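Local coordinates for DUF3863 domain-containing protein (Parabacteroides distasonis, PDB 3LM3) that is of unknown function but probably acts as a glycoside hydrolase or a carbohydrate deacetylase, at residues D185-S189 against Y190-P194; Y108-G111 against Y112-M116. All blocks are in the same frame, centred on the assembly; numbering follows the deposited sequence.

Interaction 1: D185-S189 against Y190-P194; sequences DGSPS and YPFYP
P188 sits over one face of the F192 ring, four residues further along the chain. The evidence for a CH-pi contact is direct: P188 CD is 3.9 Å from the centroid of the F192 ring and 18° off its normal. CD is displaced toward the rim, the shortest atom pair being P188 CD to F192 CE1 at 3.7 Å. The phenyl is turned back to this position by its first torsion, which sets CG between the backbone N and the carbonyl carbon (chi1 62°). In the ring plane, at its edge, lies the carbonyl O of Y190, while S187 CB approaches F192 CZ obliquely at 4.1 Å. A glycine in place of F192 would probably leave the proline without its aromatic platform and open a gap beside V172 and W339, which the ring also touches.

Within 185-189, S187 OG donates to P188 O at 2.8 Å, from 41° above the carbonyl plane. The CB of Y190 points away overall, though S189 O lies at its ring edge; its hydroxyl bonds H269 and W281 N. No hydrogen bond joins 185-189 to 190-194: they meet by packing, while outside bonds, such as S187 O with R368 and W174, hold the loop. The arrangement is a buried loop without regular structure, between strands 168-172 and 194-195, with a proline-aromatic CH-pi contact between residues i and i+4.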
ATOM      1  N   ASP A 185      -0.197  11.299  -2.901  1.00  8.51           N
ATOM      2  CA  ASP A 185      -1.097  11.515  -1.775  1.00  8.19           C
ATOM      3  C   ASP A 185      -2.482  11.920  -2.308  1.00  9.28           C
ATOM      4  O   ASP A 185      -2.629  12.322  -3.455  1.00 11.07           O
ATOM      5  CB  ASP A 185      -0.588  12.599  -0.786  1.00  8.53           C
ATOM      6  CG  ASP A 185      -1.284  12.556   0.583  1.00  8.57           C
ATOM      7  OD1 ASP A 185      -1.984  11.559   0.936  1.00  8.32           O
ATOM      8  OD2 ASP A 185      -1.084  13.531   1.366  1.00 10.98           O
ATOM      9  N   GLY A 186      -3.489  11.792  -1.456  1.00  8.22           N
ATOM     10  CA  GLY A 186      -4.832  12.266  -1.725  1.00  8.02           C
ATOM     11  C   GLY A 186      -5.913  11.218  -1.749  1.00  7.81           C
ATOM     12  O   GLY A 186      -7.114  11.559  -1.697  1.00  8.32           O
ATOM     13  N   SER A 187      -5.529   9.955  -1.898  1.00  7.71           N
ATOM     14  CA  SER A 187      -6.481   8.858  -2.039  1.00  6.88           C
ATOM     15  C   SER A 187      -7.001   8.356  -0.702  1.00  6.50           C
ATOM     16  O   SER A 187      -6.437   8.674   0.351  1.00  7.47           O
ATOM     17  CB  SER A 187      -5.837   7.709  -2.791  1.00  7.16           C
ATOM     18  OG  SER A 187      -4.966   6.914  -1.961  1.00  8.93           O
ATOM     19  N   PRO A 188      -8.046   7.519  -0.723  1.00  7.18           N
ATOM     20  CA  PRO A 188      -8.316   6.677   0.445  1.00  7.20           C
ATOM     21  C   PRO A 188      -7.198   5.687   0.666  1.00  7.33           C
ATOM     22  O   PRO A 188      -6.483   5.328  -0.266  1.00  7.77           O
ATOM     23  CB  PRO A 188      -9.610   5.911   0.070  1.00  7.94           C
ATOM     24  CG  PRO A 188     -10.222   6.747  -1.057  1.00  7.53           C
ATOM     25  CD  PRO A 188      -9.019   7.265  -1.813  1.00  7.51           C
ATOM     26  N   SER A 189      -7.033   5.242   1.910  1.00  6.31           N
ATOM     27  CA  SER A 189      -6.033   4.242   2.237  1.00  7.49           C
ATOM     28  C   SER A 189      -6.595   2.836   2.214  1.00  6.84           C
ATOM     29  O   SER A 189      -5.829   1.884   2.168  1.00  8.62           O
ATOM     30  CB  SER A 189      -5.386   4.537   3.569  1.00  7.57           C
ATOM     31  OG  SER A 189      -6.275   4.337   4.640  1.00  8.27           O
ATOM     32  N   TYR A 190      -7.900   2.686   2.269  1.00  6.83           N
ATOM     33  CA  TYR A 190      -8.550   1.380   2.166  1.00  6.52           C
ATOM     34  C   TYR A 190      -9.092   1.222   0.754  1.00  7.51           C
ATOM     35  O   TYR A 190      -9.003   2.158  -0.079  1.00  7.69           O
ATOM     36  CB  TYR A 190      -9.627   1.211   3.247  1.00  7.26           C
ATOM     37  CG  TYR A 190      -9.231   0.399   4.489  1.00  6.49           C
ATOM     38  CD1 TYR A 190      -7.907   0.317   4.934  1.00  6.84           C
ATOM     39  CD2 TYR A 190     -10.220  -0.231   5.235  1.00  7.04           C
ATOM     40  CE1 TYR A 190      -7.581  -0.420   6.056  1.00  5.58           C
ATOM     41  CE2 TYR A 190      -9.907  -0.974   6.367  1.00  7.45           C
ATOM     42  CZ  TYR A 190      -8.584  -1.050   6.786  1.00  7.46           C
ATOM     43  OH  TYR A 190      -8.280  -1.713   7.967  1.00  6.79           O
ATOM     44  N   PRO A 191      -9.617   0.029   0.436  1.00  6.26           N
ATOM     45  CA  PRO A 191      -9.832  -0.282  -0.978  1.00  6.29           C
ATOM     46  C   PRO A 191     -10.944   0.535  -1.599  1.00  6.85           C
ATOM     47  O   PRO A 191     -11.928   0.893  -0.942  1.00  6.69           O
ATOM     48  CB  PRO A 191     -10.206  -1.757  -0.961  1.00  7.41           C
ATOM     49  CG  PRO A 191      -9.485  -2.260   0.281  1.00  7.36           C
ATOM     50  CD  PRO A 191      -9.700  -1.176   1.290  1.00  6.73           C
ATOM     51  N   PHE A 192     -10.773   0.856  -2.883  1.00  7.04           N
ATOM     52  CA  PHE A 192     -11.781   1.592  -3.640  1.00  7.27           C
ATOM     53  C   PHE A 192     -11.659   1.273  -5.120  1.00  6.97           C
ATOM     54  O   PHE A 192     -10.622   0.784  -5.563  1.00  6.39           O
ATOM     55  CB  PHE A 192     -11.650   3.117  -3.427  1.00  7.87           C
ATOM     56  CG  PHE A 192     -10.320   3.704  -3.899  1.00  6.88           C
ATOM     57  CD1 PHE A 192      -9.190   3.587  -3.120  1.00  7.70           C
ATOM     58  CD2 PHE A 192     -10.216   4.371  -5.121  1.00  8.16           C
ATOM     59  CE1 PHE A 192      -7.981   4.117  -3.528  1.00  8.13           C
ATOM     60  CE2 PHE A 192      -8.993   4.891  -5.541  1.00  7.60           C
ATOM     61  CZ  PHE A 192      -7.879   4.751  -4.757  1.00  7.41           C
ATOM     62  N   TYR A 193     -12.726   1.563  -5.869  1.00  7.05           N
ATOM     63  CA  TYR A 193     -12.691   1.508  -7.342  1.00  7.81           C
ATOM     64  C   TYR A 193     -12.274   2.886  -7.863  1.00  6.98           C
ATOM     65  O   TYR A 193     -12.926   3.888  -7.558  1.00  7.70           O
ATOM     66  CB  TYR A 193     -14.067   1.143  -7.871  1.00  7.19           C
ATOM     67  CG  TYR A 193     -14.582  -0.230  -7.518  1.00  6.72           C
ATOM     68  CD1 TYR A 193     -14.118  -1.358  -8.161  1.00  7.63           C
ATOM     69  CD2 TYR A 193     -15.596  -0.386  -6.599  1.00  6.76           C
ATOM     70  CE1 TYR A 193     -14.638  -2.594  -7.893  1.00  7.28           C
ATOM     71  CE2 TYR A 193     -16.114  -1.648  -6.297  1.00  6.49           C
ATOM     72  CZ  TYR A 193     -15.664  -2.738  -6.966  1.00  6.66           C
ATOM     73  OH  TYR A 193     -16.149  -4.025  -6.713  1.00  7.88           O
ATOM     74  N   PRO A 194     -11.178   2.953  -8.629  1.00  7.26           N
ATOM     75  CA  PRO A 194     -10.692   4.242  -9.098  1.00  8.19           C
ATOM     76  C   PRO A 194     -11.535   4.794 -10.265  1.00  8.72           C
ATOM     77  O   PRO A 194     -12.219   4.049 -10.981  1.00  9.43           O
ATOM     78  CB  PRO A 194      -9.277   3.928  -9.548  1.00  8.95           C
ATOM     79  CG  PRO A 194      -9.391   2.475 -10.055  1.00 10.51           C
ATOM     80  CD  PRO A 194     -10.334   1.835  -9.108  1.00  7.46           C
TER

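Interaction 2: Y108-G111 against Y112-M116; sequences YFPG and YFPAM
This is a local aromatic and proline contact in the buried link between strand 105-108, a member of the five-stranded parallel sheet, and the short helix 114-117. F109 directs its ring edge at the face of Y112 in a T-shaped pair, with centroids 5.3 Å apart and planes at 76°. The leading atoms are CE1 and CZ of F109, and F109 CE1 comes to 3.8 Å from Y112 CD1. F109 has CG anti to its backbone N (chi1 -160°), whereas Y112 has CG anti to its own carbonyl carbon; together these torsions bring the two rings together beside M28 of strand 21-29.

A second pairing bridges the turn, where P110 CG meets P114 CG at 3.8 Å and P114 CD lies 3.4 Å from P110 O. P110 is the centre of an inverse gamma turn, closed by G111 N donating to F109 O at 2.8 Å. G111 and Y112 then both adopt positive phi, which bends the chain sharply toward helix 114-117, and F113 N makes a weak bond to G111 O at 2.9 Å, bent to 140° at the hydrogen. Y112 CB also sits 3.6 Å above the centre of the F113 ring, whose edge-to-face partner is W34.

The contact between the two segments is thus mainly apolar; backbone bonds close the local turns and also tie the link to F76, M148 and F151. The polar end of Y112 is satisfied by E287, so the tyrosine combines an aromatic face for F109 with a hydroxyl tied to strand 280-287.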
ATOM      1  N   TYR A 108       3.570  -9.550 -11.304  1.00  6.39           N
ATOM      2  CA  TYR A 108       4.480  -8.516 -11.805  1.00  6.60           C
ATOM      3  C   TYR A 108       4.563  -7.360 -10.819  1.00  6.83           C
ATOM      4  O   TYR A 108       3.542  -6.875 -10.307  1.00  7.40           O
ATOM      5  CB  TYR A 108       3.960  -8.023 -13.163  1.00  6.40           C
ATOM      6  CG  TYR A 108       4.867  -7.100 -13.944  1.00  6.67           C
ATOM      7  CD1 TYR A 108       6.215  -7.327 -14.008  1.00  6.84           C
ATOM      8  CD2 TYR A 108       4.357  -6.006 -14.644  1.00  8.87           C
ATOM      9  CE1 TYR A 108       7.070  -6.462 -14.736  1.00 10.34           C
ATOM     10  CE2 TYR A 108       5.200  -5.171 -15.387  1.00  7.21           C
ATOM     11  CZ  TYR A 108       6.564  -5.406 -15.403  1.00 10.91           C
ATOM     12  OH  TYR A 108       7.512  -4.629 -16.070  1.00 11.41           O
ATOM     13  N   PHE A 109       5.791  -6.889 -10.592  1.00  6.47           N
ATOM     14  CA  PHE A 109       6.116  -5.766  -9.686  1.00  6.49           C
ATOM     15  C   PHE A 109       7.087  -4.856 -10.425  1.00  7.33           C
ATOM     16  O   PHE A 109       8.304  -4.983 -10.269  1.00  7.77           O
ATOM     17  CB  PHE A 109       6.741  -6.290  -8.382  1.00  6.02           C
ATOM     18  CG  PHE A 109       6.688  -5.329  -7.228  1.00  6.86           C
ATOM     19  CD1 PHE A 109       6.973  -4.000  -7.377  1.00  7.83           C
ATOM     20  CD2 PHE A 109       6.368  -5.779  -5.965  1.00  6.73           C
ATOM     21  CE1 PHE A 109       6.920  -3.116  -6.283  1.00  9.18           C
ATOM     22  CE2 PHE A 109       6.306  -4.929  -4.884  1.00  8.50           C
ATOM     23  CZ  PHE A 109       6.574  -3.577  -5.052  1.00  8.79           C
ATOM     24  N   PRO A 110       6.552  -3.913 -11.245  1.00  7.21           N
ATOM     25  CA  PRO A 110       7.391  -3.091 -12.133  1.00  8.46           C
ATOM     26  C   PRO A 110       8.118  -1.931 -11.448  1.00  8.15           C
ATOM     27  O   PRO A 110       7.992  -0.784 -11.863  1.00  8.36           O
ATOM     28  CB  PRO A 110       6.383  -2.590 -13.180  1.00  6.87           C
ATOM     29  CG  PRO A 110       5.098  -2.619 -12.509  1.00  8.47           C
ATOM     30  CD  PRO A 110       5.142  -3.839 -11.640  1.00  7.29           C
ATOM     31  N   GLY A 111       8.894  -2.216 -10.405  1.00  7.46           N
ATOM     32  CA  GLY A 111       9.896  -1.244  -9.925  1.00  8.36           C
ATOM     33  C   GLY A 111       9.379   0.018  -9.276  1.00  9.10           C
ATOM     34  O   GLY A 111      10.053   1.050  -9.306  1.00  7.66           O
ATOM     35  N   TYR A 112       8.199  -0.083  -8.700  1.00  7.67           N
ATOM     36  CA  TYR A 112       7.511   0.932  -7.883  1.00  7.23           C
ATOM     37  C   TYR A 112       6.918   2.114  -8.630  1.00  7.94           C
ATOM     38  O   TYR A 112       5.832   2.574  -8.266  1.00  9.01           O
ATOM     39  CB  TYR A 112       8.423   1.495  -6.782  1.00  8.61           C
ATOM     40  CG  TYR A 112       9.090   0.538  -5.834  1.00  8.75           C
ATOM     41  CD1 TYR A 112       8.437   0.024  -4.738  1.00 10.10           C
ATOM     42  CD2 TYR A 112      10.409   0.165  -6.031  1.00 10.87           C
ATOM     43  CE1 TYR A 112       9.122  -0.831  -3.828  1.00  9.25           C
ATOM     44  CE2 TYR A 112      11.085  -0.657  -5.145  1.00 10.13           C
ATOM     45  CZ  TYR A 112      10.440  -1.122  -4.052  1.00  8.67           C
ATOM     46  OH  TYR A 112      11.155  -1.899  -3.155  1.00 11.50           O
ATOM     47  N   PHE A 113       7.643   2.617  -9.628  1.00  7.76           N
ATOM     48  CA  PHE A 113       7.371   3.920 -10.235  1.00  9.42           C
ATOM     49  C   PHE A 113       7.003   3.905 -11.726  1.00  8.80           C
ATOM     50  O   PHE A 113       7.287   4.866 -12.439  1.00  9.07           O
ATOM     51  CB  PHE A 113       8.597   4.828 -10.030  1.00 10.13           C
ATOM     52  CG  PHE A 113       9.076   4.907  -8.611  1.00  9.88           C
ATOM     53  CD1 PHE A 113       8.261   5.409  -7.607  1.00 13.41           C
ATOM     54  CD2 PHE A 113      10.341   4.430  -8.280  1.00 11.06           C
ATOM     55  CE1 PHE A 113       8.712   5.440  -6.285  1.00 18.78           C
ATOM     56  CE2 PHE A 113      10.800   4.483  -6.977  1.00 12.10           C
ATOM     57  CZ  PHE A 113       9.982   4.976  -5.988  1.00 12.04           C
ATOM     58  N   PRO A 114       6.330   2.850 -12.238  1.00  8.64           N
ATOM     59  CA  PRO A 114       6.253   2.790 -13.704  1.00  8.60           C
ATOM     60  C   PRO A 114       5.512   3.951 -14.372  1.00  9.00           C
ATOM     61  O   PRO A 114       5.985   4.459 -15.419  1.00  8.96           O
ATOM     62  CB  PRO A 114       5.561   1.446 -13.960  1.00  8.66           C
ATOM     63  CG  PRO A 114       4.839   1.144 -12.758  1.00  8.15           C
ATOM     64  CD  PRO A 114       5.665   1.693 -11.619  1.00  7.03           C
ATOM     65  N   ALA A 115       4.405   4.384 -13.800  1.00  8.31           N
ATOM     66  CA  ALA A 115       3.594   5.424 -14.483  1.00 10.81           C
ATOM     67  C   ALA A 115       4.304   6.767 -14.485  1.00  9.98           C
ATOM     68  O   ALA A 115       3.953   7.642 -15.241  1.00  8.92           O
ATOM     69  CB  ALA A 115       2.271   5.569 -13.870  1.00 10.12           C
HETATM   70  N   MSE A 116       5.291   6.948 -13.626  1.00  9.66           N
HETATM   71  CA  MSE A 116       6.074   8.199 -13.596  0.70 10.79           C
HETATM   72  C   MSE A 116       6.978   8.347 -14.771  1.00 11.10           C
HETATM   73  O   MSE A 116       7.315   9.476 -15.173  1.00 10.10           O
HETATM   74  CB  MSE A 116       7.042   8.232 -12.427  0.70 11.97           C
HETATM   75  CG  MSE A 116       6.474   8.424 -11.108  0.70 12.25           C
HETATM   76 SE   MSE A 116       8.014   8.754  -9.908  0.52 14.62          SE
HETATM   77  CE  MSE A 116       6.926   8.792  -8.335  0.70 20.96           C
TER

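How the interactions relate
Interaction 2 comes first along the chain and interaction 1 follows. Their centres are 18 Å apart and their nearest atoms about 9 Å, so the two do not touch. Both lie within the DUF3863 domain. Residues 108-116 leave the five-stranded parallel sheet, whereas residues 185-194 follow strand 168-172 of the three-stranded parallel sheet. Y108 of interaction 2 is backbone-bonded to M148 on strand 146-148, which links the two sheets; F192 of interaction 1 packs on V172 of strand 168-172 and is backbone-bonded to N214 of strand 213-216. Both contacts thus lie in buried loops next to the three-stranded sheet, at different strands of it.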